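Local coordinates for phenazine biosynthesis protein, PhzF family (Bacillus anthracis, PDB 3EDN), which is of unconfirmed function but, as a PhzF-family member with a diaminopimelate epimerase-like fold, probably catalyses an isomerisation-type step in small-molecule biosynthesis, at residues Pro154-Ser159 with Ala241-Lys246; Val167-Lys170 with Val174-Arg177; His198-Glu203 with Gly234-Tyr239; Glu203-Lys208 with Gly259-Lys264. All coordinates share one frame; numbering follows the deposited sequence.

Contact 1. Residues Pro154-Ser159 with Ala241-Lys246; sequences PIVYGS and ATYVEK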
loop_
_atom_site.group_PDB
_atom_site.type_symbol
_atom_site.label_atom_id
_atom_site.label_comp_id
_atom_site.label_asym_id
_atom_site.label_seq_id
_atom_site.Cartn_x
_atom_site.Cartn_y
_atom_site.Cartn_z
ATOM N N PRO A 154 28.679 -10.668 33.891
ATOM C CA PRO A 154 28.727 -11.623 32.787
ATOM C C PRO A 154 28.459 -11.035 31.412
ATOM O O PRO A 154 27.659 -10.108 31.265
ATOM C CB PRO A 154 27.640 -12.653 33.143
ATOM C CG PRO A 154 26.678 -11.914 34.000
ATOM C CD PRO A 154 27.458 -10.818 34.706
ATOM N N ILE A 155 29.154 -11.573 30.424
ATOM C CA ILE A 155 28.868 -11.283 29.023
ATOM C C ILE A 155 27.766 -12.238 28.603
ATOM O O ILE A 155 27.884 -13.459 28.796
ATOM C CB ILE A 155 30.110 -11.461 28.138
ATOM C CG1 ILE A 155 31.272 -10.598 28.651
ATOM C CG2 ILE A 155 29.776 -11.136 26.683
ATOM C CD1 ILE A 155 32.640 -10.976 28.031
ATOM N N VAL A 156 26.672 -11.696 28.072
ATOM C CA VAL A 156 25.539 -12.523 27.683
ATOM C C VAL A 156 24.921 -12.018 26.391
ATOM O O VAL A 156 25.013 -10.835 26.068
ATOM C CB VAL A 156 24.424 -12.552 28.759
ATOM C CG1 VAL A 156 24.953 -13.123 30.063
ATOM C CG2 VAL A 156 23.808 -11.153 28.970
ATOM N N TYR A 157 24.312 -12.929 25.652
ATOM C CA TYR A 157 23.379 -12.579 24.584
ATOM C C TYR A 157 22.065 -12.296 25.276
ATOM O O TYR A 157 21.673 -13.040 26.176
ATOM C CB TYR A 157 23.151 -13.778 23.658
ATOM C CG TYR A 157 24.338 -14.229 22.835
ATOM C CD1 TYR A 157 24.654 -13.594 21.633
ATOM C CD2 TYR A 157 25.132 -15.301 23.242
ATOM C CE1 TYR A 157 25.745 -14.002 20.855
ATOM C CE2 TYR A 157 26.221 -15.718 22.478
ATOM C CZ TYR A 157 26.516 -15.062 21.288
ATOM O OH TYR A 157 27.578 -15.468 20.520
ATOM N N GLY A 158 21.382 -11.235 24.862
ATOM C CA GLY A 158 20.077 -10.902 25.421
ATOM C C GLY A 158 19.116 -10.409 24.350
ATOM O O GLY A 158 19.530 -9.824 23.350
ATOM N N SER A 159 17.828 -10.678 24.531
ATOM C CA SER A 159 16.808 -10.233 23.588
ATOM C C SER A 159 15.528 -9.869 24.307
ATOM O O SER A 159 15.050 -10.644 25.153
ATOM C CB SER A 159 16.456 -11.352 22.620
ATOM O OG SER A 159 15.282 -11.007 21.899
ATOM N N ALA A 241 18.219 -5.818 36.265
ATOM C CA ALA A 241 17.341 -6.445 37.249
ATOM C C ALA A 241 17.761 -7.882 37.562
ATOM O O ALA A 241 17.386 -8.407 38.602
ATOM C CB ALA A 241 15.887 -6.412 36.757
ATOM N N THR A 242 18.526 -8.509 36.666
ATOM C CA THR A 242 18.900 -9.922 36.806
ATOM C C THR A 242 20.300 -10.103 37.407
ATOM O O THR A 242 20.529 -11.063 38.163
ATOM C CB THR A 242 18.793 -10.663 35.443
ATOM O OG1 THR A 242 17.478 -10.480 34.894
ATOM C CG2 THR A 242 19.041 -12.172 35.611
ATOM N N TYR A 243 21.218 -9.182 37.106
ATOM C CA TYR A 243 22.621 -9.313 37.515
ATOM C C TYR A 243 23.152 -8.212 38.424
ATOM O O TYR A 243 24.161 -8.405 39.112
ATOM C CB TYR A 243 23.537 -9.371 36.282
ATOM C CG TYR A 243 23.246 -10.509 35.332
ATOM C CD1 TYR A 243 23.626 -11.815 35.637
ATOM C CD2 TYR A 243 22.602 -10.282 34.127
ATOM C CE1 TYR A 243 23.364 -12.851 34.762
ATOM C CE2 TYR A 243 22.332 -11.312 33.248
ATOM C CZ TYR A 243 22.710 -12.599 33.571
ATOM O OH TYR A 243 22.425 -13.618 32.684
ATOM N N VAL A 244 22.505 -7.048 38.426
ATOM C CA VAL A 244 23.090 -5.885 39.085
ATOM C C VAL A 244 22.336 -5.498 40.354
ATOM O O VAL A 244 22.917 -5.461 41.442
ATOM C CB VAL A 244 23.209 -4.675 38.126
ATOM C CG1 VAL A 244 23.954 -3.527 38.799
ATOM C CG2 VAL A 244 23.911 -5.078 36.839
ATOM N N GLU A 245 21.046 -5.215 40.213
ATOM C CA GLU A 245 20.214 -4.828 41.346
ATOM C C GLU A 245 18.985 -5.713 41.345
ATOM O O GLU A 245 17.965 -5.373 40.744
ATOM C CB GLU A 245 19.811 -3.353 41.246
ATOM C CG GLU A 245 20.955 -2.347 41.446
ATOM C CD GLU A 245 21.571 -2.414 42.833
ATOM O OE1 GLU A 245 20.881 -2.854 43.776
ATOM O OE2 GLU A 245 22.746 -2.019 42.982
ATOM N N LYS A 246 19.085 -6.858 42.015
ATOM C CA LYS A 246 18.040 -7.882 41.939
ATOM C C LYS A 246 16.946 -7.729 42.978
ATOM O O LYS A 246 15.881 -8.340 42.855
ATOM C CB LYS A 246 18.640 -9.268 42.133
ATOM C CG LYS A 246 19.672 -9.663 41.126
ATOM C CD LYS A 246 20.064 -11.079 41.421
ATOM C CE LYS A 246 21.545 -11.282 41.318
ATOM N NZ LYS A 246 21.842 -12.673 41.746
#
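A proline-on-tyrosine CH-pi contact joins Pro-154, just ahead of strand 156-159, to Tyr-243 near the C-terminal end of helix 230-244. The ring of Pro-154 meets the tyrosine with its CG atom, which stands 3.7 Å from the centroid of the Tyr-243 ring, 24° off the ring normal. It is therefore over the face but displaced toward the rim, above the side that carries CD1 and CE1; Pro-154 CG is 3.5 Å from Tyr-243 CD1. Proline suits this place because its rigid ring holds the CG methylene out where its C-H bonds can lie against a pi face at little entropic cost. The opposite face of the tyrosine is taken by the methyl CG2 of Thr-242, 4.1 Å above the plane of the Tyr-243 ring, so the ring is clasped between two aliphatic groups. In the diaminopimelate epimerase-like fold, curved sheet wraps around a long helix, and here the C-terminal part of the helix meets the residues that lead into a strand. The chi1 of Tyr-243, -59°, sets its ring beside the backbone N and opposite the carbonyl carbon, from where its phenol end extends toward Val-156. There the methyl CG1 of Val-156 lies 3.7 Å from Tyr-243 OH, approaching the ring obliquely. A beta-branched valine fits a strand and turns its CG1 methyl to the tyrosine. Strands 127-130 and 163-168 flank strand 156-159, and Phe-128 of the former touches both Val-156 and Thr-242.

Contact 2. Residues Val167-Lys170 with Val174-Arg177; sequences VPVK and VCER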
loop_
_atom_site.group_PDB
_atom_site.type_symbol
_atom_site.label_atom_id
_atom_site.label_comp_id
_atom_site.label_asym_id
_atom_site.label_seq_id
_atom_site.Cartn_x
_atom_site.Cartn_y
_atom_site.Cartn_z
ATOM N N VAL A 167 28.057 -6.551 26.846
ATOM C CA VAL A 167 29.473 -6.695 27.173
ATOM C C VAL A 167 29.882 -5.660 28.240
ATOM O O VAL A 167 30.157 -4.492 27.914
ATOM C CB VAL A 167 30.344 -6.479 25.922
ATOM C CG1 VAL A 167 31.820 -6.723 26.250
ATOM C CG2 VAL A 167 29.899 -7.405 24.800
ATOM N N PRO A 168 29.905 -6.071 29.515
ATOM C CA PRO A 168 30.316 -5.126 30.563
ATOM C C PRO A 168 31.786 -4.707 30.428
ATOM O O PRO A 168 32.679 -5.572 30.342
ATOM C CB PRO A 168 30.076 -5.909 31.860
ATOM C CG PRO A 168 29.022 -6.971 31.477
ATOM C CD PRO A 168 29.453 -7.362 30.080
ATOM N N VAL A 169 32.023 -3.395 30.383
ATOM C CA VAL A 169 33.382 -2.837 30.382
ATOM C C VAL A 169 33.613 -1.983 31.642
ATOM O O VAL A 169 32.670 -1.640 32.358
ATOM C CB VAL A 169 33.706 -2.062 29.070
ATOM C CG1 VAL A 169 33.529 -2.969 27.852
ATOM C CG2 VAL A 169 32.829 -0.836 28.960
ATOM N N LYS A 170 34.870 -1.672 31.929
ATOM C CA LYS A 170 35.209 -1.075 33.215
ATOM C C LYS A 170 34.579 0.296 33.464
ATOM O O LYS A 170 34.066 0.545 34.549
ATOM C CB LYS A 170 36.728 -1.016 33.390
ATOM C CG LYS A 170 37.342 -2.354 33.824
ATOM C CD LYS A 170 38.872 -2.258 33.869
ATOM C CE LYS A 170 39.484 -3.444 34.610
ATOM N NZ LYS A 170 39.110 -4.752 34.063
ATOM N N VAL A 174 36.940 3.523 28.884
ATOM C CA VAL A 174 36.985 2.370 27.992
ATOM C C VAL A 174 36.019 2.553 26.825
ATOM O O VAL A 174 36.369 2.325 25.671
ATOM C CB VAL A 174 36.660 1.052 28.745
ATOM C CG1 VAL A 174 36.482 -0.085 27.769
ATOM C CG2 VAL A 174 37.747 0.727 29.778
ATOM N N CYS A 175 34.802 2.993 27.125
ATOM C CA CYS A 175 33.822 3.174 26.061
ATOM C C CYS A 175 34.314 4.155 25.004
ATOM O O CYS A 175 34.066 3.944 23.813
ATOM C CB CYS A 175 32.498 3.656 26.631
ATOM S SG CYS A 175 31.626 2.393 27.568
ATOM N N GLU A 176 35.013 5.205 25.446
ATOM C CA GLU A 176 35.504 6.268 24.547
ATOM C C GLU A 176 36.537 5.744 23.548
ATOM O O GLU A 176 36.672 6.285 22.443
ATOM C CB GLU A 176 36.082 7.442 25.363
ATOM C CG GLU A 176 35.027 8.230 26.154
ATOM C CD GLU A 176 35.600 9.294 27.094
ATOM O OE1 GLU A 176 36.796 9.641 26.978
ATOM O OE2 GLU A 176 34.841 9.787 27.958
ATOM N N ARG A 177 37.268 4.700 23.931
ATOM C CA ARG A 177 38.298 4.108 23.080
ATOM C C ARG A 177 37.781 3.092 22.069
ATOM O O ARG A 177 38.507 2.686 21.162
ATOM C CB ARG A 177 39.351 3.418 23.947
ATOM C CG ARG A 177 40.234 4.364 24.748
ATOM C CD ARG A 177 40.967 3.592 25.860
ATOM N NE ARG A 177 41.530 2.346 25.339
ATOM C CZ ARG A 177 41.529 1.195 26.006
ATOM N NH1 ARG A 177 41.013 1.119 27.228
ATOM N NH2 ARG A 177 42.036 0.116 25.443
#
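Val-169 and Val-174 face each other through rotamers of different kinds: chi1 of Val-169 is -57°, which puts CG2 between its backbone N and carbonyl carbon, whereas chi1 of Val-174 is 170°, which turns CG1 opposite its own N and out toward Val-169. The contact closes a short strand-to-helix connection, strand 163-168 running through a tight loop into helix 172-177, whose first turn folds back over the residue that follows the strand. Val-174 CG1 presses on the branch point of the other valine, 3.6 Å from Val-169 CB, with both Val-169 methyls close beside it. Such compact branched side chains fill a buried corner without polar groups that would need partners. On the outer side, Lys-170 contributes only its aliphatic base, with CB 4.1 Å from Val-174 CG2. The rest of the lysine chain runs away to the exposed surface, where NZ bonds to the carbonyl oxygens of Leu-149 and Asn-147, a fitting use of a long chain with a charged end. At the start of the helix, Asn-171 OD1 accepts a hydrogen bond from Val-174 N. Within the helical turn, Arg-177 N donates to Val-174 O over 3.1 Å. Cys-175, whose small side chain fits where the helix meets strand 196-201, also touches Cys-201 and Glu-261, and across this contact its SG rests 3.7 Å from Val-169 CG2.

Contact 3. Residues His198-Glu203 with Gly234-Tyr239; sequences HPICLE and GVMGAY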
loop_
_atom_site.group_PDB
_atom_site.type_symbol
_atom_site.label_atom_id
_atom_site.label_comp_id
_atom_site.label_asym_id
_atom_site.label_seq_id
_atom_site.Cartn_x
_atom_site.Cartn_y
_atom_site.Cartn_z
ATOM N N HIS A 198 26.549 -4.713 22.306
ATOM C CA HIS A 198 26.169 -3.545 23.080
ATOM C C HIS A 198 26.921 -3.474 24.412
ATOM O O HIS A 198 26.412 -3.917 25.461
ATOM C CB HIS A 198 24.661 -3.560 23.339
ATOM C CG HIS A 198 24.109 -2.203 23.644
ATOM N ND1 HIS A 198 23.427 -1.454 22.712
ATOM C CD2 HIS A 198 24.195 -1.434 24.758
ATOM C CE1 HIS A 198 23.077 -0.299 23.249
ATOM N NE2 HIS A 198 23.547 -0.252 24.484
ATOM N N PRO A 199 28.139 -2.920 24.384
ATOM C CA PRO A 199 28.917 -2.783 25.614
ATOM C C PRO A 199 28.246 -1.834 26.593
ATOM O O PRO A 199 27.561 -0.888 26.181
ATOM C CB PRO A 199 30.249 -2.212 25.128
ATOM C CG PRO A 199 30.307 -2.558 23.653
ATOM C CD PRO A 199 28.868 -2.440 23.198
ATOM N N ILE A 200 28.422 -2.101 27.883
ATOM C CA ILE A 200 27.779 -1.319 28.928
ATOM C C ILE A 200 28.732 -1.031 30.088
ATOM O O ILE A 200 29.740 -1.735 30.276
ATOM C CB ILE A 200 26.510 -2.011 29.496
ATOM C CG1 ILE A 200 26.874 -3.309 30.234
ATOM C CG2 ILE A 200 25.504 -2.254 28.383
ATOM C CD1 ILE A 200 25.775 -3.881 31.073
ATOM N N CYS A 201 28.439 0.030 30.828
ATOM C CA CYS A 201 29.054 0.217 32.154
ATOM C C CYS A 201 28.107 0.974 33.078
ATOM O O CYS A 201 27.139 1.589 32.621
ATOM C CB CYS A 201 30.404 0.925 32.067
ATOM S SG CYS A 201 30.348 2.554 31.299
ATOM N N LEU A 202 28.351 0.918 34.388
ATOM C CA LEU A 202 27.456 1.595 35.327
ATOM C C LEU A 202 27.802 3.075 35.513
ATOM O O LEU A 202 26.934 3.865 35.915
ATOM C CB LEU A 202 27.431 0.889 36.687
ATOM C CG LEU A 202 26.889 -0.548 36.662
ATOM C CD1 LEU A 202 26.770 -1.102 38.092
ATOM C CD2 LEU A 202 25.565 -0.628 35.916
ATOM N N GLU A 203 29.049 3.454 35.239
ATOM C CA GLU A 203 29.418 4.878 35.202
ATOM C C GLU A 203 28.656 5.564 34.070
ATOM O O GLU A 203 28.588 5.024 32.974
ATOM C CB GLU A 203 30.926 5.078 34.986
ATOM C CG GLU A 203 31.335 6.548 35.106
ATOM C CD GLU A 203 32.787 6.847 34.718
ATOM O OE1 GLU A 203 33.451 6.026 34.074
ATOM O OE2 GLU A 203 33.262 7.958 35.041
ATOM N N GLY A 234 15.966 -2.152 26.478
ATOM C CA GLY A 234 15.103 -3.078 27.207
ATOM C C GLY A 234 15.899 -4.261 27.741
ATOM O O GLY A 234 15.711 -4.694 28.899
ATOM N N VAL A 235 16.785 -4.806 26.907
ATOM C CA VAL A 235 17.685 -5.875 27.352
ATOM C C VAL A 235 18.554 -5.412 28.517
ATOM O O VAL A 235 18.705 -6.147 29.490
ATOM C CB VAL A 235 18.541 -6.411 26.194
ATOM C CG1 VAL A 235 19.535 -7.469 26.690
ATOM C CG2 VAL A 235 17.625 -6.987 25.123
HETATM N N MSE A 236 19.075 -4.187 28.450
HETATM C CA MSE A 236 19.911 -3.672 29.534
HETATM C C MSE A 236 19.131 -3.599 30.836
HETATM O O MSE A 236 19.684 -3.877 31.899
HETATM C CB MSE A 236 20.460 -2.284 29.197
HETATM C CG MSE A 236 21.488 -2.288 28.102
HETATM SE SE MSE A 236 21.866 -0.490 27.467
HETATM C CE MSE A 236 22.707 0.193 29.088
ATOM N N GLY A 237 17.858 -3.213 30.759
ATOM C CA GLY A 237 17.023 -3.147 31.969
ATOM C C GLY A 237 16.830 -4.524 32.577
ATOM O O GLY A 237 16.932 -4.702 33.795
ATOM N N ALA A 238 16.525 -5.501 31.730
ATOM C CA ALA A 238 16.369 -6.873 32.207
ATOM C C ALA A 238 17.669 -7.376 32.808
ATOM O O ALA A 238 17.661 -8.087 33.806
ATOM C CB ALA A 238 15.939 -7.780 31.085
ATOM N N TYR A 239 18.777 -7.045 32.160
ATOM C CA TYR A 239 20.094 -7.436 32.627
ATOM C C TYR A 239 20.349 -6.824 34.004
ATOM O O TYR A 239 20.800 -7.503 34.929
ATOM C CB TYR A 239 21.144 -6.966 31.614
ATOM C CG TYR A 239 22.554 -7.355 31.956
ATOM C CD1 TYR A 239 23.145 -8.481 31.387
ATOM C CD2 TYR A 239 23.316 -6.581 32.820
ATOM C CE1 TYR A 239 24.451 -8.828 31.693
ATOM C CE2 TYR A 239 24.623 -6.921 33.127
ATOM C CZ TYR A 239 25.173 -8.050 32.586
ATOM O OH TYR A 239 26.473 -8.343 32.887
#
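Met-236, present as selenomethionine, lays its selenium against the imidazole of His-198, with SE 3.4 Å from His-198 NE2. The approach is oblique: SE lies 4.2 Å from the centroid of the His-198 ring, 53° off the ring normal, in a Met-aromatic contact that sits neither squarely over the face nor at the edge. The two side chains cross at about a right angle. A bend at chi3 of Met-236 turns the terminal methyl away from the line of the chain, and CE comes to 3.8 Å from Ile-200 CG2. The side chains of Ile-200 and Met-236 run past each other in opposite directions, and a long flexible side chain suits a place where it must follow both a ring and an aliphatic branch. Ile-200 works with both of its arms. CG2, which also lies in plane at the edge of the His-198 ring, meets Met-236; CG1 takes the position between N and C (chi1 66°) and carries CD1 to 3.8 Å from Tyr-239 CE2. The polar ends are served outside the contact: His-198 ND1 bonds to His-215 ND1, and Tyr-239 OH to Pro-154 O. This is the buried packing of helix against sheet expected in the diaminopimelate epimerase-like fold. The axes of helix segment 234-239 and strand 198-201 approach to 10.9 Å at 46°, and on the sheet side strand 196-201 is flanked by strands 163-168 and 211-216, which add Ile-166 and Met-211 to the same core.

Contact 4. Residues Glu203-Lys208 with Gly259-Lys264; sequences ETYDEK and GQEIHK. With SO4 (sulfate ion), chain H.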
loop_
_atom_site.group_PDB
_atom_site.type_symbol
_atom_site.label_atom_id
_atom_site.label_comp_id
_atom_site.label_asym_id
_atom_site.label_seq_id
_atom_site.Cartn_x
_atom_site.Cartn_y
_atom_site.Cartn_z
ATOM N N GLU A 203 29.049 3.454 35.239
ATOM C CA GLU A 203 29.418 4.878 35.202
ATOM C C GLU A 203 28.656 5.564 34.070
ATOM O O GLU A 203 28.588 5.024 32.974
ATOM C CB GLU A 203 30.926 5.078 34.986
ATOM C CG GLU A 203 31.335 6.548 35.106
ATOM C CD GLU A 203 32.787 6.847 34.718
ATOM O OE1 GLU A 203 33.451 6.026 34.074
ATOM O OE2 GLU A 203 33.262 7.958 35.041
ATOM N N THR A 204 28.127 6.758 34.324
ATOM C CA THR A 204 27.348 7.455 33.299
ATOM C C THR A 204 27.734 8.924 33.160
ATOM O O THR A 204 28.240 9.546 34.112
ATOM C CB THR A 204 25.837 7.376 33.592
ATOM O OG1 THR A 204 25.563 7.981 34.860
ATOM C CG2 THR A 204 25.342 5.930 33.639
ATOM N N TYR A 205 27.481 9.478 31.977
ATOM C CA TYR A 205 27.677 10.906 31.757
ATOM C C TYR A 205 26.564 11.737 32.386
ATOM O O TYR A 205 26.819 12.827 32.903
ATOM C CB TYR A 205 27.729 11.221 30.260
ATOM C CG TYR A 205 28.956 10.705 29.560
ATOM C CD1 TYR A 205 30.201 11.298 29.768
ATOM C CD2 TYR A 205 28.879 9.638 28.673
ATOM C CE1 TYR A 205 31.347 10.825 29.117
ATOM C CE2 TYR A 205 30.007 9.164 28.021
ATOM C CZ TYR A 205 31.236 9.764 28.244
ATOM O OH TYR A 205 32.347 9.275 27.588
ATOM N N ASP A 206 25.333 11.239 32.287
ATOM C CA ASP A 206 24.139 11.956 32.734
ATOM C C ASP A 206 23.822 11.565 34.178
ATOM O O ASP A 206 23.911 10.391 34.560
ATOM C CB ASP A 206 22.940 11.619 31.840
ATOM C CG ASP A 206 23.098 12.123 30.408
ATOM O OD1 ASP A 206 24.069 12.849 30.086
ATOM O OD2 ASP A 206 22.217 11.794 29.579
ATOM N N GLU A 207 23.410 12.549 34.967
ATOM C CA GLU A 207 23.252 12.345 36.409
ATOM C C GLU A 207 22.113 11.399 36.801
ATOM O O GLU A 207 22.267 10.580 37.703
ATOM C CB GLU A 207 23.099 13.689 37.136
ATOM C CG GLU A 207 24.290 14.622 36.990
ATOM C CD GLU A 207 25.550 14.070 37.631
ATOM O OE1 GLU A 207 25.478 13.579 38.777
ATOM O OE2 GLU A 207 26.615 14.126 36.985
ATOM N N LYS A 208 20.979 11.495 36.125
ATOM C CA LYS A 208 19.815 10.702 36.534
ATOM C C LYS A 208 19.862 9.246 36.050
ATOM O O LYS A 208 18.949 8.468 36.301
ATOM C CB LYS A 208 18.517 11.385 36.082
ATOM C CG LYS A 208 18.219 12.696 36.807
ATOM C CD LYS A 208 19.040 13.851 36.255
ATOM C CE LYS A 208 18.833 15.117 37.083
ATOM N NZ LYS A 208 19.457 16.318 36.442
ATOM N N GLY A 259 24.876 7.247 23.153
ATOM C CA GLY A 259 25.138 8.201 22.076
ATOM C C GLY A 259 26.142 9.304 22.359
ATOM O O GLY A 259 26.478 10.053 21.458
ATOM N N GLN A 260 26.599 9.429 23.603
ATOM C CA GLN A 260 27.466 10.541 23.972
ATOM C C GLN A 260 28.783 10.512 23.175
ATOM O O GLN A 260 29.310 11.562 22.760
ATOM C CB GLN A 260 27.708 10.551 25.486
ATOM C CG GLN A 260 26.447 10.804 26.336
ATOM C CD GLN A 260 25.448 9.662 26.338
ATOM O OE1 GLN A 260 25.815 8.514 26.177
ATOM N NE2 GLN A 260 24.155 9.990 26.512
ATOM N N GLU A 261 29.293 9.313 22.919
ATOM C CA GLU A 261 30.558 9.148 22.203
ATOM C C GLU A 261 30.458 9.571 20.744
ATOM O O GLU A 261 31.478 9.820 20.082
ATOM C CB GLU A 261 31.037 7.698 22.287
ATOM C CG GLU A 261 31.405 7.233 23.698
ATOM C CD GLU A 261 30.250 6.564 24.425
ATOM O OE1 GLU A 261 29.097 7.030 24.327
ATOM O OE2 GLU A 261 30.486 5.544 25.110
ATOM N N ILE A 262 29.230 9.637 20.230
ATOM C CA ILE A 262 29.018 10.166 18.880
ATOM C C ILE A 262 28.224 11.468 18.911
ATOM O O ILE A 262 27.496 11.786 17.962
ATOM C CB ILE A 262 28.386 9.138 17.904
ATOM C CG1 ILE A 262 27.064 8.608 18.439
ATOM C CG2 ILE A 262 29.329 7.980 17.662
ATOM C CD1 ILE A 262 26.423 7.629 17.494
ATOM N N HIS A 263 28.376 12.204 20.012
ATOM C CA HIS A 263 27.928 13.605 20.101
ATOM C C HIS A 263 26.427 13.758 20.237
ATOM O O HIS A 263 25.858 14.798 19.877
ATOM C CB HIS A 263 28.475 14.403 18.921
ATOM C CG HIS A 263 29.913 14.102 18.661
ATOM N ND1 HIS A 263 30.349 13.452 17.525
ATOM C CD2 HIS A 263 31.002 14.271 19.443
ATOM C CE1 HIS A 263 31.659 13.276 17.601
ATOM N NE2 HIS A 263 32.078 13.766 18.752
ATOM N N LYS A 264 25.781 12.704 20.730
ATOM C CA LYS A 264 24.349 12.714 20.957
ATOM C C LYS A 264 24.084 12.605 22.449
ATOM O O LYS A 264 25.018 12.635 23.264
ATOM C CB LYS A 264 23.694 11.542 20.231
ATOM C CG LYS A 264 24.019 11.450 18.748
ATOM C CD LYS A 264 23.056 12.258 17.944
ATOM C CE LYS A 264 22.660 11.519 16.653
ATOM N NZ LYS A 264 21.433 12.125 16.046
HETATM S S SO4 H . 21.590 15.053 33.781
HETATM O O1 SO4 H . 20.986 15.492 32.523
HETATM O O2 SO4 H . 21.164 15.923 34.872
HETATM O O3 SO4 H . 21.149 13.681 34.042
HETATM O O4 SO4 H . 23.044 15.096 33.672
#
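Tyr-205 and Gln-260 lie alongside each other, their side chains running in opposite directions with the phenol ring and the amide plane 34° apart. The aliphatic part of the glutamine does the touching: Gln-260 CB is 3.5 Å from Tyr-205 CD2, and CG is nearly as close. Glutamine suits this place, since its methylenes can pack on a ring while the amide reaches polar neighbours. A bend at chi2 of Gln-260 (70°) turns the amide toward Asp-206, but NE2 stays 4.1 Å from Asp-206 OD2. Gln-260 NE2 is hydrogen-bonded to Asp-265 OD1, its OE1 weakly to His-212 NE2, and Asp-206 OD2 forms a salt bridge with Arg-267. Glu-261 OE1 comes only to 4.4 Å from Tyr-205 CE2.

Bonds within and around the two loops set their shape. The 259-264 turn closes on one carbonyl: Lys-264 N and Ile-262 N reach Gly-259 O from opposite faces of its plane, at 2.8 Å and 3.0 Å. Glycine suits the positive phi here, with Lys-264 CB packed close by and the preceding carbonyl near. Tyr-205 OH bonds to Glu-176 OE2 of helix 172-177, and Glu-257 holds the backbone nitrogens of Tyr-205 and Asp-206. Farther along the 203-208 segment, the peptide nitrogens of Glu-207 and Lys-208 bind a sulfate, probably from the crystallisation liquor; Glu-207 N donates to O4 over 2.9 Å, nearly straight at 171°. The two loops follow strands 196-201 and 251-258, both of which pair with strand 211-216, the first antiparallel and the second parallel.

Contacts 2 and 3 are buried, contact 1 is partly so, and contact 4 lies at the surface. Contacts 1 and 3 share helix 230-244: contact 3 packs its middle against the sheet, and contact 1 its C-terminal end, their centres about 8 Å apart. Contacts 2 and 3 meet through paired strands 163-168 and 196-201, with Val-169 N bonded to Ile-200 O. The chemistry follows the depth. Aliphatic and sulfur side chains make contact 2; contact 3 adds selenomethionine, a histidine and a tyrosine ring; contact 1 sets proline on tyrosine. Contact 4 lays glutamine methylenes on a tyrosine ring, with charged side chains and a sulfate nearby; it shares Glu-203 with contact 3.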